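Local coordinates for vascular protein tyrosine phosphatase 1 (Rattus norvegicus, PDB 3I36) that probably removes phosphate from phosphotyrosine residues of other proteins, this chain being the catalytic domain of a receptor-type tyrosine phosphatase, at residues A[138-143]-A[200-205]; A[206-211]-A[248-253]; A[212-217]-A[293-298]. All blocks are in the same frame, centred on the assembly; numbering follows the deposited sequence.

Contact 1: residues A[138-143]-A[200-205]; sequences YAIVML and LRQFHF
Ile-140 and Met-142 each use both backbone N and O to bond the neighbouring strand. With Arg-201 N to Tyr-138 O, this gives five hydrogen bonds between parallel strands. Phe-203 N to Ile-140 O is the shortest, at 2.7 Å. Five CA-H...O contacts lie between them, such as Ala-139 CA to Arg-201 O at 3.2 Å.

A sulfur-aromatic contact marks one face of the sheet. Met-142 SD sits over the middle of the His-204 ring, 3.7 Å from its centroid. CG of Met-142 lies anti to the backbone N (chi1 173°) and the chain beyond is extended, which carries it alongside the imidazole. Met-142 CE ends 3.5 Å from His-204 NE2. Hydrogen bonds to Arg-185 and Thr-144 engage the two ring nitrogens and should fix the ring's rotation. Gln-202 runs beside Met-142 in the same direction, its amide bonded to Arg-185 and Tyr-157.

The apolar contacts are more scattered. Ile-140 CD1 lies 3.8 Å from Leu-200 CD1 and also touches Leu-200 CD2. On the opposite face, Ala-139 CB lies at the edge of the Phe-203 ring. Near the end, Leu-143 CD2 rests on Phe-205 CB, 3.7 Å away.

Strand 240-243 flanks strand 139-142 on its other side. This is the parallel core of the mixed sheet of the tyrosine phosphatase fold.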
ATOM      1  N   TYR A 138      12.320  -0.391   4.745  1.00  7.84           N
ATOM      2  CA  TYR A 138      13.070   0.860   4.810  1.00 11.58           C
ATOM      3  C   TYR A 138      12.165   2.018   4.406  1.00  9.54           C
ATOM      4  O   TYR A 138      12.468   3.176   4.649  1.00 12.01           O
ATOM      5  CB  TYR A 138      14.239   0.825   3.844  1.00 12.69           C
ATOM      6  CG  TYR A 138      15.468   0.145   4.387  1.00 13.94           C
ATOM      7  CD1 TYR A 138      15.470  -1.207   4.662  1.00 13.45           C
ATOM      8  CD2 TYR A 138      16.626   0.860   4.604  1.00 13.98           C
ATOM      9  CE1 TYR A 138      16.618  -1.836   5.154  1.00 17.54           C
ATOM     10  CE2 TYR A 138      17.766   0.254   5.092  1.00 15.61           C
ATOM     11  CZ  TYR A 138      17.760  -1.090   5.359  1.00 16.49           C
ATOM     12  OH  TYR A 138      18.905  -1.682   5.839  1.00 19.24           O
ATOM     13  N   ALA A 139      11.053   1.693   3.754  1.00 14.09           N
ATOM     14  CA  ALA A 139      10.141   2.724   3.283  1.00 15.81           C
ATOM     15  C   ALA A 139       8.715   2.400   3.684  1.00 11.69           C
ATOM     16  O   ALA A 139       8.234   1.290   3.479  1.00 14.11           O
ATOM     17  CB  ALA A 139      10.233   2.883   1.762  1.00 14.69           C
ATOM     18  N   ILE A 140       8.039   3.390   4.241  1.00 11.66           N
ATOM     19  CA  ILE A 140       6.627   3.239   4.530  1.00  8.75           C
ATOM     20  C   ILE A 140       5.927   4.271   3.695  1.00 14.25           C
ATOM     21  O   ILE A 140       6.340   5.423   3.652  1.00 12.21           O
ATOM     22  CB  ILE A 140       6.310   3.515   6.005  1.00 10.90           C
ATOM     23  CG1 ILE A 140       6.817   2.355   6.875  1.00 12.59           C
ATOM     24  CG2 ILE A 140       4.806   3.720   6.198  1.00 12.00           C
ATOM     25  CD1 ILE A 140       6.654   2.622   8.379  1.00 12.03           C
ATOM     26  N   VAL A 141       4.861   3.851   3.032  1.00  9.49           N
ATOM     27  CA  VAL A 141       4.030   4.785   2.312  1.00  7.99           C
ATOM     28  C   VAL A 141       2.712   4.815   3.031  1.00  7.57           C
ATOM     29  O   VAL A 141       2.026   3.799   3.130  1.00 10.63           O
ATOM     30  CB  VAL A 141       3.816   4.340   0.869  1.00 10.65           C
ATOM     31  CG1 VAL A 141       2.844   5.290   0.161  1.00 11.88           C
ATOM     32  CG2 VAL A 141       5.147   4.310   0.145  1.00 13.54           C
ATOM     33  N   MET A 142       2.363   5.984   3.540  1.00 11.26           N
ATOM     34  CA  MET A 142       1.159   6.139   4.317  1.00 12.45           C
ATOM     35  C   MET A 142       0.210   7.018   3.541  1.00 13.34           C
ATOM     36  O   MET A 142       0.547   8.151   3.184  1.00 14.04           O
ATOM     37  CB  MET A 142       1.483   6.793   5.646  1.00 13.81           C
ATOM     38  CG  MET A 142       0.255   7.143   6.430  1.00  9.95           C
ATOM     39  SD  MET A 142       0.681   7.585   8.118  1.00 13.45           S
ATOM     40  CE  MET A 142      -0.965   7.918   8.756  1.00 14.44           C
ATOM     41  N   LEU A 143      -0.981   6.503   3.278  1.00 11.18           N
ATOM     42  CA  LEU A 143      -1.864   7.175   2.334  1.00 11.09           C
ATOM     43  C   LEU A 143      -3.133   7.641   2.991  1.00 16.28           C
ATOM     44  O   LEU A 143      -4.198   7.666   2.380  1.00 18.55           O
ATOM     45  CB  LEU A 143      -2.189   6.248   1.170  1.00  8.43           C
ATOM     46  CG  LEU A 143      -0.953   5.795   0.393  1.00 14.92           C
ATOM     47  CD1 LEU A 143      -1.264   4.544  -0.400  1.00 12.23           C
ATOM     48  CD2 LEU A 143      -0.469   6.916  -0.519  1.00 15.39           C
ATOM     49  N   LEU A 200      14.627   4.465   8.034  1.00 18.72           N
ATOM     50  CA  LEU A 200      13.343   4.218   7.443  1.00 13.29           C
ATOM     51  C   LEU A 200      12.842   5.577   7.064  1.00 13.21           C
ATOM     52  O   LEU A 200      12.997   6.536   7.817  1.00 13.73           O
ATOM     53  CB  LEU A 200      12.397   3.531   8.434  1.00 12.94           C
ATOM     54  CG  LEU A 200      11.006   3.287   7.836  1.00 15.21           C
ATOM     55  CD1 LEU A 200      10.423   1.948   8.284  1.00 14.33           C
ATOM     56  CD2 LEU A 200      10.064   4.435   8.175  1.00 16.38           C
ATOM     57  N   ARG A 201      12.297   5.671   5.862  1.00 13.42           N
ATOM     58  CA  ARG A 201      11.661   6.893   5.446  1.00 12.99           C
ATOM     59  C   ARG A 201      10.189   6.602   5.286  1.00 12.58           C
ATOM     60  O   ARG A 201       9.797   5.588   4.707  1.00 15.26           O
ATOM     61  CB  ARG A 201      12.240   7.380   4.108  1.00 13.22           C
ATOM     62  CG  ARG A 201      11.464   8.560   3.531  1.00 15.70           C
ATOM     63  CD  ARG A 201      12.307   9.322   2.545  1.00 13.86           C
ATOM     64  NE  ARG A 201      13.543   9.785   3.158  1.00 17.29           N
ATOM     65  CZ  ARG A 201      14.555  10.299   2.473  1.00 26.24           C
ATOM     66  NH1 ARG A 201      14.465  10.416   1.152  1.00 25.17           N
ATOM     67  NH2 ARG A 201      15.655  10.691   3.106  1.00 29.71           N
ATOM     68  N   GLN A 202       9.378   7.512   5.794  1.00 13.66           N
ATOM     69  CA  GLN A 202       7.959   7.376   5.726  1.00 12.01           C
ATOM     70  C   GLN A 202       7.457   8.466   4.816  1.00 14.55           C
ATOM     71  O   GLN A 202       7.692   9.652   5.057  1.00 14.60           O
ATOM     72  CB  GLN A 202       7.342   7.573   7.105  1.00 11.79           C
ATOM     73  CG  GLN A 202       5.833   7.473   7.103  1.00 12.72           C
ATOM     74  CD  GLN A 202       5.253   8.168   8.320  1.00 15.11           C
ATOM     75  OE1 GLN A 202       5.775   9.191   8.753  1.00 16.12           O
ATOM     76  NE2 GLN A 202       4.185   7.614   8.878  1.00 14.69           N
ATOM     77  N   PHE A 203       6.779   8.052   3.762  1.00 13.84           N
ATOM     78  CA  PHE A 203       6.189   8.978   2.815  1.00 11.85           C
ATOM     79  C   PHE A 203       4.741   9.101   3.186  1.00 16.74           C
ATOM     80  O   PHE A 203       3.949   8.190   2.961  1.00 13.31           O
ATOM     81  CB  PHE A 203       6.350   8.437   1.405  1.00 11.96           C
ATOM     82  CG  PHE A 203       7.786   8.236   1.014  1.00 12.29           C
ATOM     83  CD1 PHE A 203       8.480   9.221   0.325  1.00 16.02           C
ATOM     84  CD2 PHE A 203       8.456   7.088   1.384  1.00 14.38           C
ATOM     85  CE1 PHE A 203       9.805   9.037  -0.024  1.00 16.78           C
ATOM     86  CE2 PHE A 203       9.776   6.900   1.044  1.00 20.84           C
ATOM     87  CZ  PHE A 203      10.452   7.873   0.333  1.00 16.36           C
ATOM     88  N   HIS A 204       4.407  10.227   3.790  1.00 15.38           N
ATOM     89  CA  HIS A 204       3.066  10.434   4.271  1.00 15.15           C
ATOM     90  C   HIS A 204       2.303  11.312   3.299  1.00 18.70           C
ATOM     91  O   HIS A 204       2.468  12.529   3.281  1.00 16.89           O
ATOM     92  CB  HIS A 204       3.080  11.071   5.656  1.00 14.09           C
ATOM     93  CG  HIS A 204       1.744  11.048   6.322  1.00 15.65           C
ATOM     94  ND1 HIS A 204       1.557  11.410   7.636  1.00 17.22           N
ATOM     95  CD2 HIS A 204       0.532  10.665   5.857  1.00 13.23           C
ATOM     96  CE1 HIS A 204       0.278  11.281   7.946  1.00 16.78           C
ATOM     97  NE2 HIS A 204      -0.362  10.821   6.887  1.00 13.79           N
ATOM     98  N   PHE A 205       1.491  10.672   2.466  1.00 15.76           N
ATOM     99  CA  PHE A 205       0.620  11.379   1.551  1.00 12.28           C
ATOM    100  C   PHE A 205      -0.560  11.851   2.370  1.00 17.01           C
ATOM    101  O   PHE A 205      -1.391  11.052   2.795  1.00 15.94           O
ATOM    102  CB  PHE A 205       0.128  10.434   0.475  1.00 12.10           C
ATOM    103  CG  PHE A 205      -0.488  11.126  -0.698  1.00 16.45           C
ATOM    104  CD1 PHE A 205      -1.867  11.177  -0.840  1.00 18.08           C
ATOM    105  CD2 PHE A 205       0.313  11.737  -1.655  1.00 19.41           C
ATOM    106  CE1 PHE A 205      -2.441  11.812  -1.928  1.00 19.66           C
ATOM    107  CE2 PHE A 205      -0.248  12.366  -2.746  1.00 18.60           C
ATOM    108  CZ  PHE A 205      -1.636  12.407  -2.884  1.00 23.40           C
TER

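Contact 2: residues A[206-211]-A[248-253]; sequences TSWPDH and VGRTGT
Arg-250 lies flat along one face of the Trp-208 indole. The two side chains run in opposite directions. The guanidinium and ring planes are only 9° apart, and their centres are 4.0 Å apart.

The aliphatic part of the arginine makes a CH-pi contact. Arg-250 CG sits over the six-membered ring of Trp-208, 3.5 Å from its centroid. The extended run from CG to NE carries the charged end on to the five-membered ring. There Arg-250 NE comes 3.3 Å from Trp-208 CD1. The cation-pi contact is off-centre, with CZ displaced from the ring normal. With chi1 at -161° the indole of Trp-208 swings away from the backbone N, over towards the helix. Pro-214 packs on the opposite face, so the indole is sandwiched between proline and arginine.

Thr-253, one helical turn after Arg-250, approaches the rim instead. Thr-253 CG2 lies in the indole plane, 3.9 Å from Trp-208 CH2. Thr-253 OG1 turns back to bond Gly-249 O at 2.9 Å, from above the carbonyl plane. That carbonyl also accepts from Thr-253 N.

The guanidinium is held from outside the stack as well. NH1 forms a salt bridge with Glu-148, and NH2 bonds Leu-143 O. Pro-209 O is 3.3 Å from Arg-250 NH1, but at a poor angle. Asp-210 OD1 remains 5.4 Å from Arg-250 NH1, too far for a salt bridge.

Trp-208, Pro-209 and Asp-210 are the motif that names the WPD loop of protein tyrosine phosphatases. Arg-250 closes the phosphate-binding P-loop that begins at Cys-244, the probable phosphocysteine nucleophile. The stack joins these two elements of the active site.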
ATOM      1  N   THR A 206      -0.633  13.153   2.603  1.00 20.02           N
ATOM      2  CA  THR A 206      -1.636  13.672   3.516  1.00 20.81           C
ATOM      3  C   THR A 206      -2.810  14.280   2.773  1.00 23.48           C
ATOM      4  O   THR A 206      -3.782  14.715   3.391  1.00 27.81           O
ATOM      5  CB  THR A 206      -1.039  14.775   4.383  1.00 16.50           C
ATOM      6  OG1 THR A 206      -0.451  15.762   3.528  1.00 18.37           O
ATOM      7  CG2 THR A 206       0.029  14.209   5.294  1.00 18.23           C
ATOM      8  N   SER A 207      -2.722  14.308   1.450  1.00 22.39           N
ATOM      9  CA  SER A 207      -3.650  15.106   0.666  1.00 23.23           C
ATOM     10  C   SER A 207      -4.643  14.299  -0.158  1.00 22.49           C
ATOM     11  O   SER A 207      -5.286  14.828  -1.045  1.00 25.51           O
ATOM     12  CB  SER A 207      -2.883  16.081  -0.230  1.00 30.78           C
ATOM     13  OG  SER A 207      -1.989  15.394  -1.081  1.00 24.46           O
ATOM     14  N   TRP A 208      -4.790  13.019   0.134  1.00 19.28           N
ATOM     15  CA  TRP A 208      -5.855  12.277  -0.503  1.00 16.88           C
ATOM     16  C   TRP A 208      -7.181  12.848   0.005  1.00 17.98           C
ATOM     17  O   TRP A 208      -7.350  13.031   1.209  1.00 18.77           O
ATOM     18  CB  TRP A 208      -5.754  10.806  -0.136  1.00 15.33           C
ATOM     19  CG  TRP A 208      -6.504   9.933  -1.063  1.00 16.21           C
ATOM     20  CD1 TRP A 208      -7.854   9.862  -1.206  1.00 16.41           C
ATOM     21  CD2 TRP A 208      -5.946   8.996  -1.989  1.00 17.54           C
ATOM     22  NE1 TRP A 208      -8.176   8.932  -2.168  1.00 16.04           N
ATOM     23  CE2 TRP A 208      -7.022   8.379  -2.654  1.00 16.34           C
ATOM     24  CE3 TRP A 208      -4.639   8.609  -2.312  1.00 19.30           C
ATOM     25  CZ2 TRP A 208      -6.832   7.409  -3.640  1.00 20.36           C
ATOM     26  CZ3 TRP A 208      -4.454   7.642  -3.276  1.00 19.06           C
ATOM     27  CH2 TRP A 208      -5.543   7.056  -3.934  1.00 19.10           C
ATOM     28  N   PRO A 209      -8.134  13.119  -0.903  1.00 21.03           N
ATOM     29  CA  PRO A 209      -9.364  13.777  -0.443  1.00 21.37           C
ATOM     30  C   PRO A 209     -10.094  12.903   0.572  1.00 29.03           C
ATOM     31  O   PRO A 209      -9.971  11.691   0.529  1.00 23.32           O
ATOM     32  CB  PRO A 209     -10.192  13.919  -1.723  1.00 26.05           C
ATOM     33  CG  PRO A 209      -9.192  13.816  -2.856  1.00 26.92           C
ATOM     34  CD  PRO A 209      -8.149  12.859  -2.354  1.00 25.07           C
ATOM     35  N   ASP A 210     -10.839  13.516   1.482  1.00 32.94           N
ATOM     36  CA  ASP A 210     -11.568  12.757   2.484  1.00 32.27           C
ATOM     37  C   ASP A 210     -12.577  11.850   1.810  1.00 24.03           C
ATOM     38  O   ASP A 210     -12.881  10.772   2.304  1.00 29.44           O
ATOM     39  CB  ASP A 210     -12.256  13.694   3.474  1.00 45.26           C
ATOM     40  CG  ASP A 210     -11.286  14.275   4.481  1.00 53.00           C
ATOM     41  OD1 ASP A 210     -10.171  13.726   4.611  1.00 51.63           O
ATOM     42  OD2 ASP A 210     -11.633  15.274   5.142  1.00 61.38           O
ATOM     43  N   HIS A 211     -13.086  12.294   0.670  1.00 24.49           N
ATOM     44  CA  HIS A 211     -14.004  11.492  -0.123  1.00 28.21           C
ATOM     45  C   HIS A 211     -13.518  11.432  -1.558  1.00 29.85           C
ATOM     46  O   HIS A 211     -13.038  12.427  -2.105  1.00 34.63           O
ATOM     47  CB  HIS A 211     -15.411  12.087  -0.079  1.00 34.96           C
ATOM     48  CG  HIS A 211     -15.968  12.200   1.303  1.00 37.00           C
ATOM     49  ND1 HIS A 211     -15.843  13.341   2.064  1.00 42.57           N
ATOM     50  CD2 HIS A 211     -16.635  11.306   2.069  1.00 38.98           C
ATOM     51  CE1 HIS A 211     -16.419  13.150   3.237  1.00 45.74           C
ATOM     52  NE2 HIS A 211     -16.908  11.923   3.266  1.00 42.20           N
ATOM     53  N   VAL A 248      -6.173  -1.240   1.733  1.00 12.53           N
ATOM     54  CA  VAL A 248      -6.631  -1.875   0.506  1.00 11.98           C
ATOM     55  C   VAL A 248      -6.955  -0.900  -0.605  1.00 13.43           C
ATOM     56  O   VAL A 248      -6.586  -1.132  -1.752  1.00 14.23           O
ATOM     57  CB  VAL A 248      -7.824  -2.844   0.752  1.00 17.20           C
ATOM     58  CG1 VAL A 248      -7.443  -3.872   1.797  1.00 10.04           C
ATOM     59  CG2 VAL A 248      -9.082  -2.071   1.166  1.00 14.77           C
ATOM     60  N   GLY A 249      -7.639   0.195  -0.283  1.00 13.17           N
ATOM     61  CA  GLY A 249      -8.109   1.084  -1.330  1.00 11.13           C
ATOM     62  C   GLY A 249      -7.003   1.969  -1.861  1.00 13.00           C
ATOM     63  O   GLY A 249      -6.450   1.731  -2.931  1.00 11.29           O
ATOM     64  N   ARG A 250      -6.699   3.028  -1.126  1.00 10.85           N
ATOM     65  CA  ARG A 250      -5.610   3.908  -1.515  1.00 11.88           C
ATOM     66  C   ARG A 250      -4.319   3.125  -1.674  1.00  9.20           C
ATOM     67  O   ARG A 250      -3.540   3.349  -2.597  1.00 11.67           O
ATOM     68  CB  ARG A 250      -5.432   4.967  -0.444  1.00  9.46           C
ATOM     69  CG  ARG A 250      -6.636   5.849  -0.322  1.00 14.04           C
ATOM     70  CD  ARG A 250      -6.445   6.857   0.781  1.00 11.09           C
ATOM     71  NE  ARG A 250      -7.716   7.506   1.080  1.00 14.25           N
ATOM     72  CZ  ARG A 250      -7.874   8.428   2.021  1.00 18.67           C
ATOM     73  NH1 ARG A 250      -9.072   8.970   2.246  1.00 15.67           N
ATOM     74  NH2 ARG A 250      -6.829   8.812   2.730  1.00 17.80           N
ATOM     75  N   THR A 251      -4.125   2.181  -0.769  1.00 10.61           N
ATOM     76  CA  THR A 251      -2.931   1.351  -0.775  1.00  9.18           C
ATOM     77  C   THR A 251      -2.833   0.580  -2.072  1.00 12.46           C
ATOM     78  O   THR A 251      -1.793   0.584  -2.721  1.00 12.40           O
ATOM     79  CB  THR A 251      -2.946   0.400   0.422  1.00  8.36           C
ATOM     80  OG1 THR A 251      -2.685   1.165   1.603  1.00 10.32           O
ATOM     81  CG2 THR A 251      -1.890  -0.695   0.269  1.00  8.21           C
ATOM     82  N   GLY A 252      -3.923  -0.075  -2.448  1.00 10.15           N
ATOM     83  CA  GLY A 252      -3.928  -0.864  -3.669  1.00  8.44           C
ATOM     84  C   GLY A 252      -3.747   0.036  -4.865  1.00  8.51           C
ATOM     85  O   GLY A 252      -3.088  -0.314  -5.832  1.00 10.82           O
ATOM     86  N   THR A 253      -4.360   1.211  -4.806  1.00 13.70           N
ATOM     87  CA  THR A 253      -4.241   2.166  -5.892  1.00  9.05           C
ATOM     88  C   THR A 253      -2.785   2.583  -6.055  1.00  8.64           C
ATOM     89  O   THR A 253      -2.245   2.569  -7.153  1.00  8.84           O
ATOM     90  CB  THR A 253      -5.149   3.383  -5.644  1.00 12.62           C
ATOM     91  OG1 THR A 253      -6.499   2.927  -5.526  1.00 12.85           O
ATOM     92  CG2 THR A 253      -5.062   4.381  -6.792  1.00  9.02           C
TER

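Contact 3: residues A[212-217]-A[293-298]; sequences GVPDTT and YVFLNQ
Phe-295 reaches from helix 290-305 into the curve of residues 213-217. In this tyrosine phosphatase fold these residues form the C-terminal part of the WPD loop, which runs into helix 218-231. The phenyl ring is the centre of the tight part. A chi1 of -180° sends the ring of Phe-295 straight out from the helix to the loop. Pro-214 covers one ring face, and Pro-214 CD lies 4.0 Å from the centroid of the Phe-295 ring in a CH-pi contact. Val-213 comes alongside, with Val-213 CB 3.8 Å from Phe-295 CD1. Thr-216 O lies at the ring edge, in plane, 3.7 Å from Phe-295 CE1. The buried Thr-217 belongs here too: Thr-217 CG2 is 3.7 Å from both Phe-295 CE1 and Gln-298 CG. Thr-253 of helix 249-267 also touches the ring.

The solvent side is looser. Asp-215 and Thr-216 are exposed, and their side chains set off away from the helix. Thr-216 OG1 bonds Asp-218 instead. Gln-298 is partly exposed, and its amide bends away to Asp-302. That carboxylate links helix and loop: Asp-302 OD1 bonds Gln-298 NE2, and Asp-302 OD2 bonds Thr-217 OG1.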
ATOM      1  N   GLY A 212     -13.646  10.260  -2.160  1.00 28.33           N
ATOM      2  CA  GLY A 212     -13.280  10.078  -3.546  1.00 29.27           C
ATOM      3  C   GLY A 212     -11.781  10.119  -3.733  1.00 24.41           C
ATOM      4  O   GLY A 212     -11.016  10.159  -2.771  1.00 23.00           O
ATOM      5  N   VAL A 213     -11.376  10.115  -4.992  1.00 19.90           N
ATOM      6  CA  VAL A 213      -9.981  10.059  -5.364  1.00 18.53           C
ATOM      7  C   VAL A 213      -9.452  11.459  -5.594  1.00 20.17           C
ATOM      8  O   VAL A 213     -10.228  12.402  -5.735  1.00 24.95           O
ATOM      9  CB  VAL A 213      -9.828   9.252  -6.653  1.00 19.40           C
ATOM     10  CG1 VAL A 213     -10.273   7.803  -6.411  1.00 17.20           C
ATOM     11  CG2 VAL A 213     -10.643   9.896  -7.771  1.00 14.07           C
ATOM     12  N   PRO A 214      -8.123  11.604  -5.656  1.00 23.20           N
ATOM     13  CA  PRO A 214      -7.567  12.923  -5.975  1.00 19.08           C
ATOM     14  C   PRO A 214      -8.120  13.475  -7.296  1.00 20.48           C
ATOM     15  O   PRO A 214      -8.396  12.716  -8.228  1.00 17.77           O
ATOM     16  CB  PRO A 214      -6.071  12.642  -6.108  1.00 19.52           C
ATOM     17  CG  PRO A 214      -5.840  11.424  -5.268  1.00 19.61           C
ATOM     18  CD  PRO A 214      -7.074  10.590  -5.446  1.00 22.46           C
ATOM     19  N   ASP A 215      -8.273  14.792  -7.370  1.00 23.20           N
ATOM     20  CA  ASP A 215      -8.786  15.442  -8.576  1.00 30.36           C
ATOM     21  C   ASP A 215      -7.858  15.266  -9.771  1.00 27.03           C
ATOM     22  O   ASP A 215      -8.305  15.213 -10.917  1.00 27.21           O
ATOM     23  CB  ASP A 215      -9.001  16.934  -8.318  1.00 39.61           C
ATOM     24  CG  ASP A 215     -10.096  17.195  -7.313  1.00 45.59           C
ATOM     25  OD1 ASP A 215     -11.043  16.379  -7.235  1.00 43.94           O
ATOM     26  OD2 ASP A 215     -10.008  18.219  -6.604  1.00 46.29           O
ATOM     27  N   THR A 216      -6.561  15.180  -9.498  1.00 24.17           N
ATOM     28  CA  THR A 216      -5.566  14.992 -10.541  1.00 24.84           C
ATOM     29  C   THR A 216      -4.669  13.849 -10.134  1.00 23.48           C
ATOM     30  O   THR A 216      -4.684  13.425  -8.980  1.00 18.88           O
ATOM     31  CB  THR A 216      -4.691  16.244 -10.755  1.00 24.31           C
ATOM     32  OG1 THR A 216      -3.948  16.519  -9.565  1.00 26.77           O
ATOM     33  CG2 THR A 216      -5.549  17.448 -11.119  1.00 28.42           C
ATOM     34  N   THR A 217      -3.883  13.354 -11.082  1.00 22.26           N
ATOM     35  CA  THR A 217      -3.064  12.180 -10.826  1.00 22.88           C
ATOM     36  C   THR A 217      -1.611  12.569 -10.613  1.00 24.72           C
ATOM     37  O   THR A 217      -0.832  11.785 -10.096  1.00 20.91           O
ATOM     38  CB  THR A 217      -3.127  11.199 -12.000  1.00 20.56           C
ATOM     39  OG1 THR A 217      -2.630  11.849 -13.171  1.00 22.04           O
ATOM     40  CG2 THR A 217      -4.565  10.745 -12.251  1.00 22.82           C
ATOM     41  N   TYR A 293     -10.388   2.526  -9.304  1.00 16.40           N
ATOM     42  CA  TYR A 293     -10.005   1.757 -10.477  1.00 17.24           C
ATOM     43  C   TYR A 293      -9.954   2.652 -11.711  1.00 16.40           C
ATOM     44  O   TYR A 293      -9.058   2.529 -12.541  1.00 16.27           O
ATOM     45  CB  TYR A 293     -10.990   0.622 -10.702  1.00 13.16           C
ATOM     46  CG  TYR A 293     -10.581  -0.335 -11.794  1.00 17.73           C
ATOM     47  CD1 TYR A 293      -9.672  -1.344 -11.544  1.00 18.60           C
ATOM     48  CD2 TYR A 293     -11.099  -0.220 -13.076  1.00 15.46           C
ATOM     49  CE1 TYR A 293      -9.293  -2.225 -12.524  1.00 19.61           C
ATOM     50  CE2 TYR A 293     -10.734  -1.108 -14.070  1.00 18.30           C
ATOM     51  CZ  TYR A 293      -9.820  -2.106 -13.784  1.00 23.66           C
ATOM     52  OH  TYR A 293      -9.437  -3.001 -14.752  1.00 18.75           O
ATOM     53  N   VAL A 294     -10.932   3.537 -11.838  1.00 16.33           N
ATOM     54  CA  VAL A 294     -10.919   4.478 -12.945  1.00 14.19           C
ATOM     55  C   VAL A 294      -9.748   5.430 -12.783  1.00 19.53           C
ATOM     56  O   VAL A 294      -9.066   5.753 -13.746  1.00 16.36           O
ATOM     57  CB  VAL A 294     -12.234   5.261 -13.044  1.00 17.15           C
ATOM     58  CG1 VAL A 294     -12.124   6.347 -14.120  1.00 17.91           C
ATOM     59  CG2 VAL A 294     -13.378   4.304 -13.349  1.00 19.33           C
ATOM     60  N   PHE A 295      -9.522   5.873 -11.550  1.00 22.03           N
ATOM     61  CA  PHE A 295      -8.384   6.735 -11.235  1.00 22.96           C
ATOM     62  C   PHE A 295      -7.082   6.115 -11.713  1.00 16.78           C
ATOM     63  O   PHE A 295      -6.200   6.821 -12.212  1.00 16.95           O
ATOM     64  CB  PHE A 295      -8.341   7.014  -9.731  1.00 19.35           C
ATOM     65  CG  PHE A 295      -7.208   7.907  -9.297  1.00 23.20           C
ATOM     66  CD1 PHE A 295      -7.297   9.288  -9.436  1.00 20.46           C
ATOM     67  CD2 PHE A 295      -6.073   7.367  -8.723  1.00 22.65           C
ATOM     68  CE1 PHE A 295      -6.263  10.107  -9.013  1.00 18.97           C
ATOM     69  CE2 PHE A 295      -5.038   8.171  -8.308  1.00 22.34           C
ATOM     70  CZ  PHE A 295      -5.126   9.545  -8.451  1.00 18.41           C
ATOM     71  N   LEU A 296      -6.949   4.795 -11.575  1.00 16.11           N
ATOM     72  CA  LEU A 296      -5.735   4.118 -12.041  1.00 15.84           C
ATOM     73  C   LEU A 296      -5.614   4.279 -13.521  1.00 16.40           C
ATOM     74  O   LEU A 296      -4.545   4.553 -14.065  1.00 19.66           O
ATOM     75  CB  LEU A 296      -5.818   2.621 -11.790  1.00 22.41           C
ATOM     76  CG  LEU A 296      -5.485   2.172 -10.399  1.00 14.09           C
ATOM     77  CD1 LEU A 296      -5.559   0.659 -10.369  1.00 13.53           C
ATOM     78  CD2 LEU A 296      -4.089   2.685 -10.074  1.00 11.78           C
ATOM     79  N   ASN A 297      -6.733   4.076 -14.189  1.00 17.80           N
ATOM     80  CA  ASN A 297      -6.723   4.214 -15.618  1.00 19.63           C
ATOM     81  C   ASN A 297      -6.425   5.654 -15.979  1.00 18.68           C
ATOM     82  O   ASN A 297      -5.712   5.918 -16.939  1.00 19.31           O
ATOM     83  CB  ASN A 297      -8.039   3.721 -16.179  1.00 12.25           C
ATOM     84  CG  ASN A 297      -8.110   2.223 -16.167  1.00 14.46           C
ATOM     85  OD1 ASN A 297      -8.570   1.608 -15.195  1.00 19.30           O
ATOM     86  ND2 ASN A 297      -7.610   1.616 -17.229  1.00 14.53           N
ATOM     87  N   GLN A 298      -6.956   6.586 -15.194  1.00 16.07           N
ATOM     88  CA  GLN A 298      -6.631   7.995 -15.418  1.00 20.70           C
ATOM     89  C   GLN A 298      -5.127   8.224 -15.267  1.00 20.40           C
ATOM     90  O   GLN A 298      -4.503   8.962 -16.043  1.00 15.69           O
ATOM     91  CB  GLN A 298      -7.388   8.893 -14.441  1.00 21.02           C
ATOM     92  CG  GLN A 298      -7.255  10.379 -14.787  1.00 20.60           C
ATOM     93  CD  GLN A 298      -7.894  10.697 -16.120  1.00 26.56           C
ATOM     94  OE1 GLN A 298      -9.085  10.448 -16.310  1.00 21.53           O
ATOM     95  NE2 GLN A 298      -7.108  11.245 -17.054  1.00 22.63           N
TER

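Overall arrangement
The contacts follow one path out of the central sheet. One segment of each belongs to the continuous run 200-217: strand end, first part of the WPD loop, then its last part before helix 218-231. Contact 1 comes first along the chain; contacts 2 and 3 then alternate their segments. The centres of contacts 1 and 2 are about 14 Å apart. Those of contacts 2 and 3 are about 10 Å apart, and those of contacts 1 and 3 about 20 Å. Contact 2 touches both others. Leu-143 packs on Thr-251, and Thr-253 packs on Leu-296. Helix 249-267 thus touches both the sheet and helix 290-305, and the WPD loop packs on both helices.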